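Long-range contact in glycosylation Associate Protein 2 (Streptococcus agalactiae serotype V, PDB 6OYC), which probably acts in the accessory Sec system, as part of a Gap123 complex linked to glycosylation and secretion of a surface adhesin: residues Pro296-Glu308 / Gly369-Gly381. Numbering follows the deposited sequence.
Sequences PLTVYFSGFRSAE and GLSMGTYGATYHG
Phe-301, at the end of strand 297-301, lays one face of its ring on the backbone of helix 372-381. Gly-376 C sits 3.7 Å above the ring plane over its centre, and the N of Ala-377 lies over the same face nearer the rim. Gly-376 CA adds a CH-pi contact, 4.2 Å from the Phe-301 centroid and 22° off the ring normal. The ring reaches the helix because CG is turned beside the backbone N (chi1 -74°), and Gly-376 presents bare backbone to it, with Phe-301 CD2 3.9 Å from Gly-376 CA. Gly-373 comes against the strand end differently, its CA 3.7 Å from the carbonyl O of Phe-301.

The segment 369-381 has the GxSxG pattern of a nucleophile elbow, the tight strand-to-helix turn of alpha/beta hydrolases. Ser-371, with the strained, positive-phi backbone expected there, hydrogen-bonds through OG to His-491, consistent with a Ser-His-Asp triad completed by Asp-461. Within this turn, Gly-373 N bonds back to Leu-370 O.

Beyond the strand end, Met-372 carries the next patch. CG stands anti to the backbone N, and the bend at chi3 brings the terminal methyl CE to 3.3 Å from Gly-303 O, while SD lies at the edge of the Phe-304 ring, near its plane. On another flank, Tyr-300 CE1 approaches Gly-369 CA obliquely at 3.5 Å. Tyr-300 OH rests 3.6 Å from Leu-370 CD1.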
ATOM      1  N   PRO B 296      -8.584  15.654  13.424  1.00 48.86           N
ATOM      2  CA  PRO B 296      -8.617  15.683  11.976  1.00 50.34           C
ATOM      3  C   PRO B 296      -8.204  14.368  11.345  1.00 48.89           C
ATOM      4  O   PRO B 296      -7.822  13.474  12.045  1.00 46.12           O
ATOM      5  CB  PRO B 296      -7.556  16.696  11.687  1.00 47.66           C
ATOM      6  CG  PRO B 296      -6.547  16.411  12.696  1.00 49.87           C
ATOM      7  CD  PRO B 296      -7.236  15.904  13.905  1.00 47.91           C
ATOM      8  N   LEU B 297      -8.297  14.269  10.029  1.00 49.58           N
ATOM      9  CA  LEU B 297      -7.830  13.088   9.321  1.00 46.93           C
ATOM     10  C   LEU B 297      -6.368  13.356   8.942  1.00 48.32           C
ATOM     11  O   LEU B 297      -6.066  14.333   8.310  1.00 46.37           O
ATOM     12  CB  LEU B 297      -8.680  12.775   8.113  1.00 43.71           C
ATOM     13  CG  LEU B 297      -8.121  11.882   7.022  1.00 40.69           C
ATOM     14  CD1 LEU B 297      -7.837  10.515   7.554  1.00 38.37           C
ATOM     15  CD2 LEU B 297      -9.029  11.788   5.844  1.00 38.83           C
ATOM     16  N   THR B 298      -5.485  12.463   9.329  1.00 41.38           N
ATOM     17  CA  THR B 298      -4.056  12.654   9.096  1.00 45.13           C
ATOM     18  C   THR B 298      -3.529  11.671   8.051  1.00 42.76           C
ATOM     19  O   THR B 298      -3.593  10.453   8.249  1.00 40.97           O
ATOM     20  CB  THR B 298      -3.292  12.492  10.401  1.00 44.77           C
ATOM     21  OG1 THR B 298      -3.577  11.194  10.943  1.00 41.67           O
ATOM     22  CG2 THR B 298      -3.718  13.573  11.388  1.00 45.14           C
ATOM     23  N   VAL B 299      -2.953  12.198   6.974  1.00 42.96           N
ATOM     24  CA  VAL B 299      -2.482  11.399   5.844  1.00 40.56           C
ATOM     25  C   VAL B 299      -0.958  11.386   5.842  1.00 42.28           C
ATOM     26  O   VAL B 299      -0.319  12.448   5.863  1.00 43.85           O
ATOM     27  CB  VAL B 299      -3.025  11.951   4.512  1.00 42.60           C
ATOM     28  CG1 VAL B 299      -2.497  11.151   3.323  1.00 40.16           C
ATOM     29  CG2 VAL B 299      -4.549  11.978   4.521  1.00 35.87           C
ATOM     30  N   TYR B 300      -0.372  10.190   5.804  1.00 39.70           N
ATOM     31  CA  TYR B 300       1.077  10.024   5.702  1.00 39.13           C
ATOM     32  C   TYR B 300       1.419   9.346   4.384  1.00 40.69           C
ATOM     33  O   TYR B 300       1.009   8.204   4.155  1.00 39.21           O
ATOM     34  CB  TYR B 300       1.623   9.202   6.867  1.00 39.12           C
ATOM     35  CG  TYR B 300       3.131   9.080   6.867  1.00 44.45           C
ATOM     36  CD1 TYR B 300       3.941  10.212   6.959  1.00 41.96           C
ATOM     37  CD2 TYR B 300       3.752   7.828   6.784  1.00 42.85           C
ATOM     38  CE1 TYR B 300       5.323  10.105   6.965  1.00 44.16           C
ATOM     39  CE2 TYR B 300       5.137   7.714   6.781  1.00 43.09           C
ATOM     40  CZ  TYR B 300       5.916   8.855   6.875  1.00 44.92           C
ATOM     41  OH  TYR B 300       7.288   8.746   6.882  1.00 44.03           O
ATOM     42  N   PHE B 301       2.158  10.051   3.520  1.00 37.69           N
ATOM     43  CA  PHE B 301       2.706   9.444   2.313  1.00 36.89           C
ATOM     44  C   PHE B 301       4.006   8.712   2.645  1.00 41.29           C
ATOM     45  O   PHE B 301       4.910   9.283   3.267  1.00 41.09           O
ATOM     46  CB  PHE B 301       2.982  10.495   1.243  1.00 34.65           C
ATOM     47  CG  PHE B 301       1.750  11.037   0.562  1.00 37.69           C
ATOM     48  CD1 PHE B 301       0.947  11.977   1.194  1.00 38.25           C
ATOM     49  CD2 PHE B 301       1.429  10.654  -0.728  1.00 35.06           C
ATOM     50  CE1 PHE B 301      -0.167  12.492   0.571  1.00 40.03           C
ATOM     51  CE2 PHE B 301       0.308  11.174  -1.361  1.00 37.35           C
ATOM     52  CZ  PHE B 301      -0.493  12.093  -0.710  1.00 37.83           C
ATOM     53  N   SER B 302       4.109   7.455   2.216  1.00 36.14           N
ATOM     54  CA  SER B 302       5.299   6.675   2.517  1.00 38.21           C
ATOM     55  C   SER B 302       6.504   7.231   1.772  1.00 36.47           C
ATOM     56  O   SER B 302       6.394   7.723   0.641  1.00 35.31           O
ATOM     57  CB  SER B 302       5.093   5.203   2.142  1.00 38.35           C
ATOM     58  OG  SER B 302       4.081   4.596   2.919  1.00 36.28           O
ATOM     59  N   GLY B 303       7.666   7.143   2.417  1.00 35.89           N
ATOM     60  CA  GLY B 303       8.913   7.473   1.760  1.00 37.59           C
ATOM     61  C   GLY B 303       9.331   6.404   0.739  1.00 43.78           C
ATOM     62  O   GLY B 303       8.631   5.426   0.467  1.00 39.61           O
ATOM     63  N   PHE B 304      10.509   6.622   0.160  1.00 42.86           N
ATOM     64  CA  PHE B 304      11.091   5.688  -0.792  1.00 39.66           C
ATOM     65  C   PHE B 304      11.492   4.396  -0.085  1.00 44.11           C
ATOM     66  O   PHE B 304      12.099   4.441   0.987  1.00 47.51           O
ATOM     67  CB  PHE B 304      12.297   6.348  -1.456  1.00 36.99           C
ATOM     68  CG  PHE B 304      13.070   5.448  -2.393  1.00 44.52           C
ATOM     69  CD1 PHE B 304      14.026   4.558  -1.906  1.00 42.68           C
ATOM     70  CD2 PHE B 304      12.878   5.528  -3.770  1.00 41.00           C
ATOM     71  CE1 PHE B 304      14.752   3.745  -2.760  1.00 41.12           C
ATOM     72  CE2 PHE B 304      13.604   4.716  -4.639  1.00 41.21           C
ATOM     73  CZ  PHE B 304      14.544   3.821  -4.126  1.00 43.19           C
ATOM     74  N   ARG B 305      11.172   3.242  -0.689  1.00 42.56           N
ATOM     75  CA  ARG B 305      11.508   1.946  -0.098  1.00 43.51           C
ATOM     76  C   ARG B 305      11.397   0.844  -1.153  1.00 42.20           C
ATOM     77  O   ARG B 305      10.348   0.691  -1.785  1.00 40.30           O
ATOM     78  CB  ARG B 305      10.595   1.630   1.115  1.00 44.24           C
ATOM     79  CG  ARG B 305       9.053   1.738   0.845  1.00 47.15           C
ATOM     80  CD  ARG B 305       8.161   1.426   2.093  1.00 46.13           C
ATOM     81  NE  ARG B 305       8.049  -0.001   2.444  1.00 46.05           N
ATOM     82  CZ  ARG B 305       7.789  -0.462   3.677  1.00 49.42           C
ATOM     83  NH1 ARG B 305       7.618   0.384   4.686  1.00 52.85           N
ATOM     84  NH2 ARG B 305       7.706  -1.770   3.916  1.00 44.40           N
ATOM     85  N   SER B 306      12.472   0.064  -1.322  1.00 43.12           N
ATOM     86  CA  SER B 306      12.464  -1.056  -2.266  1.00 40.00           C
ATOM     87  C   SER B 306      11.469  -2.127  -1.845  1.00 39.50           C
ATOM     88  O   SER B 306      10.727  -2.658  -2.675  1.00 38.20           O
ATOM     89  CB  SER B 306      13.862  -1.672  -2.393  1.00 38.44           C
ATOM     90  OG  SER B 306      14.837  -0.668  -2.612  1.00 53.41           O
ATOM     91  N   ALA B 307      11.468  -2.487  -0.563  1.00 40.43           N
ATOM     92  CA  ALA B 307      10.484  -3.433  -0.060  1.00 39.63           C
ATOM     93  C   ALA B 307       9.118  -2.764  -0.050  1.00 39.84           C
ATOM     94  O   ALA B 307       8.974  -1.635   0.425  1.00 42.22           O
ATOM     95  CB  ALA B 307      10.862  -3.906   1.340  1.00 34.74           C
ATOM     96  N   GLU B 308       8.117  -3.444  -0.588  1.00 35.93           N
ATOM     97  CA  GLU B 308       6.827  -2.795  -0.762  1.00 38.82           C
ATOM     98  C   GLU B 308       6.045  -2.738   0.554  1.00 39.02           C
ATOM     99  O   GLU B 308       6.373  -3.418   1.532  1.00 40.80           O
ATOM    100  CB  GLU B 308       6.033  -3.515  -1.853  1.00 35.26           C
ATOM    101  CG  GLU B 308       6.815  -3.590  -3.151  1.00 33.01           C
ATOM    102  CD  GLU B 308       5.956  -3.981  -4.340  1.00 34.69           C
ATOM    103  OE1 GLU B 308       4.748  -4.317  -4.160  1.00 31.05           O
ATOM    104  OE2 GLU B 308       6.503  -3.954  -5.468  1.00 33.85           O
ATOM    105  N   GLY B 369       4.623  13.836   5.300  1.00 45.30           N
ATOM    106  CA  GLY B 369       5.576  12.862   4.795  1.00 44.04           C
ATOM    107  C   GLY B 369       7.002  13.336   4.985  1.00 48.79           C
ATOM    108  O   GLY B 369       7.269  14.478   5.371  1.00 50.07           O
ATOM    109  N   LEU B 370       7.926  12.424   4.703  1.00 46.84           N
ATOM    110  CA  LEU B 370       9.355  12.693   4.738  1.00 47.37           C
ATOM    111  C   LEU B 370       9.977  12.294   3.402  1.00 49.44           C
ATOM    112  O   LEU B 370       9.550  11.323   2.766  1.00 51.23           O
ATOM    113  CB  LEU B 370      10.012  11.951   5.911  1.00 48.04           C
ATOM    114  CG  LEU B 370       9.370  12.362   7.245  1.00 52.14           C
ATOM    115  CD1 LEU B 370       9.498  11.283   8.286  1.00 53.84           C
ATOM    116  CD2 LEU B 370       9.954  13.677   7.773  1.00 52.63           C
ATOM    117  N   SER B 371      10.977  13.072   2.974  1.00 49.17           N
ATOM    118  CA  SER B 371      11.640  12.938   1.676  1.00 47.09           C
ATOM    119  C   SER B 371      10.648  12.735   0.533  1.00 46.35           C
ATOM    120  O   SER B 371      10.005  13.696   0.110  1.00 46.00           O
ATOM    121  CB  SER B 371      12.669  11.805   1.706  1.00 54.56           C
ATOM    122  OG  SER B 371      13.867  12.207   2.353  1.00 57.94           O
ATOM    123  N   MET B 372      10.521  11.504   0.012  1.00 47.33           N
ATOM    124  CA  MET B 372       9.633  11.274  -1.129  1.00 41.97           C
ATOM    125  C   MET B 372       8.183  11.546  -0.770  1.00 42.21           C
ATOM    126  O   MET B 372       7.396  11.976  -1.628  1.00 41.79           O
ATOM    127  CB  MET B 372       9.781   9.836  -1.647  1.00 41.36           C
ATOM    128  CG  MET B 372       8.822   9.507  -2.789  1.00 38.26           C
ATOM    129  SD  MET B 372       9.054   7.886  -3.580  1.00 42.87           S
ATOM    130  CE  MET B 372       8.033   6.830  -2.511  1.00 36.10           C
ATOM    131  N   GLY B 373       7.807  11.289   0.486  1.00 43.24           N
ATOM    132  CA  GLY B 373       6.471  11.628   0.932  1.00 42.34           C
ATOM    133  C   GLY B 373       6.171  13.110   0.832  1.00 41.93           C
ATOM    134  O   GLY B 373       5.022  13.496   0.590  1.00 41.80           O
ATOM    135  N   THR B 374       7.191  13.959   1.000  1.00 42.08           N
ATOM    136  CA  THR B 374       6.958  15.401   0.945  1.00 41.29           C
ATOM    137  C   THR B 374       6.490  15.826  -0.433  1.00 41.32           C
ATOM    138  O   THR B 374       5.721  16.786  -0.559  1.00 45.32           O
ATOM    139  CB  THR B 374       8.223  16.178   1.326  1.00 44.10           C
ATOM    140  OG1 THR B 374       9.147  16.163   0.231  1.00 46.39           O
ATOM    141  CG2 THR B 374       8.883  15.587   2.567  1.00 45.03           C
ATOM    142  N   TYR B 375       6.926  15.115  -1.470  1.00 41.47           N
ATOM    143  CA  TYR B 375       6.496  15.432  -2.827  1.00 44.29           C
ATOM    144  C   TYR B 375       5.025  15.101  -3.024  1.00 42.94           C
ATOM    145  O   TYR B 375       4.258  15.912  -3.560  1.00 42.31           O
ATOM    146  CB  TYR B 375       7.359  14.673  -3.833  1.00 41.30           C
ATOM    147  CG  TYR B 375       7.256  15.168  -5.254  1.00 40.54           C
ATOM    148  CD1 TYR B 375       6.074  15.041  -5.979  1.00 40.84           C
ATOM    149  CD2 TYR B 375       8.348  15.746  -5.877  1.00 43.60           C
ATOM    150  CE1 TYR B 375       5.986  15.482  -7.291  1.00 41.44           C
ATOM    151  CE2 TYR B 375       8.273  16.194  -7.180  1.00 46.51           C
ATOM    152  CZ  TYR B 375       7.094  16.054  -7.888  1.00 45.85           C
ATOM    153  OH  TYR B 375       7.043  16.504  -9.192  1.00 45.31           O
ATOM    154  N   GLY B 376       4.613  13.904  -2.613  1.00 40.87           N
ATOM    155  CA  GLY B 376       3.211  13.548  -2.734  1.00 39.16           C
ATOM    156  C   GLY B 376       2.315  14.429  -1.880  1.00 40.71           C
ATOM    157  O   GLY B 376       1.244  14.846  -2.325  1.00 42.71           O
ATOM    158  N   ALA B 377       2.748  14.734  -0.649  1.00 39.22           N
ATOM    159  CA  ALA B 377       1.915  15.522   0.258  1.00 43.03           C
ATOM    160  C   ALA B 377       1.701  16.934  -0.275  1.00 42.30           C
ATOM    161  O   ALA B 377       0.574  17.436  -0.271  1.00 45.91           O
ATOM    162  CB  ALA B 377       2.531  15.553   1.660  1.00 39.78           C
ATOM    163  N   THR B 378       2.755  17.569  -0.784  1.00 44.08           N
ATOM    164  CA  THR B 378       2.628  18.938  -1.282  1.00 48.46           C
ATOM    165  C   THR B 378       2.011  18.991  -2.681  1.00 46.06           C
ATOM    166  O   THR B 378       1.130  19.819  -2.938  1.00 46.73           O
ATOM    167  CB  THR B 378       4.000  19.624  -1.270  1.00 49.53           C
ATOM    168  OG1 THR B 378       4.613  19.460   0.020  1.00 46.07           O
ATOM    169  CG2 THR B 378       3.858  21.097  -1.560  1.00 44.74           C
ATOM    170  N   TYR B 379       2.447  18.116  -3.595  1.00 46.37           N
ATOM    171  CA  TYR B 379       1.923  18.145  -4.962  1.00 46.19           C
ATOM    172  C   TYR B 379       0.420  17.904  -4.987  1.00 44.44           C
ATOM    173  O   TYR B 379      -0.314  18.581  -5.720  1.00 43.90           O
ATOM    174  CB  TYR B 379       2.650  17.108  -5.830  1.00 44.22           C
ATOM    175  CG  TYR B 379       2.204  17.027  -7.284  1.00 40.73           C
ATOM    176  CD1 TYR B 379       1.146  16.208  -7.661  1.00 41.72           C
ATOM    177  CD2 TYR B 379       2.849  17.758  -8.278  1.00 42.56           C
ATOM    178  CE1 TYR B 379       0.733  16.131  -8.990  1.00 41.38           C
ATOM    179  CE2 TYR B 379       2.445  17.679  -9.612  1.00 41.94           C
ATOM    180  CZ  TYR B 379       1.390  16.860  -9.958  1.00 40.83           C
ATOM    181  OH  TYR B 379       0.977  16.756 -11.274  1.00 39.97           O
ATOM    182  N   HIS B 380      -0.057  16.932  -4.207  1.00 41.63           N
ATOM    183  CA  HIS B 380      -1.491  16.658  -4.197  1.00 45.46           C
ATOM    184  C   HIS B 380      -2.230  17.594  -3.241  1.00 46.85           C
ATOM    185  O   HIS B 380      -3.425  17.849  -3.434  1.00 45.27           O
ATOM    186  CB  HIS B 380      -1.740  15.181  -3.854  1.00 42.44           C
ATOM    187  CG  HIS B 380      -1.224  14.227  -4.894  1.00 43.11           C
ATOM    188  ND1 HIS B 380      -1.839  14.055  -6.118  1.00 41.77           N
ATOM    189  CD2 HIS B 380      -0.137  13.417  -4.907  1.00 40.94           C
ATOM    190  CE1 HIS B 380      -1.160  13.175  -6.835  1.00 40.37           C
ATOM    191  NE2 HIS B 380      -0.120  12.774  -6.126  1.00 39.52           N
ATOM    192  N   GLY B 381      -1.534  18.116  -2.220  1.00 46.99           N
ATOM    193  CA  GLY B 381      -2.121  19.130  -1.353  1.00 49.29           C
ATOM    194  C   GLY B 381      -2.688  20.305  -2.125  1.00 49.79           C
ATOM    195  O   GLY B 381      -3.763  20.814  -1.800  1.00 53.31           O
TER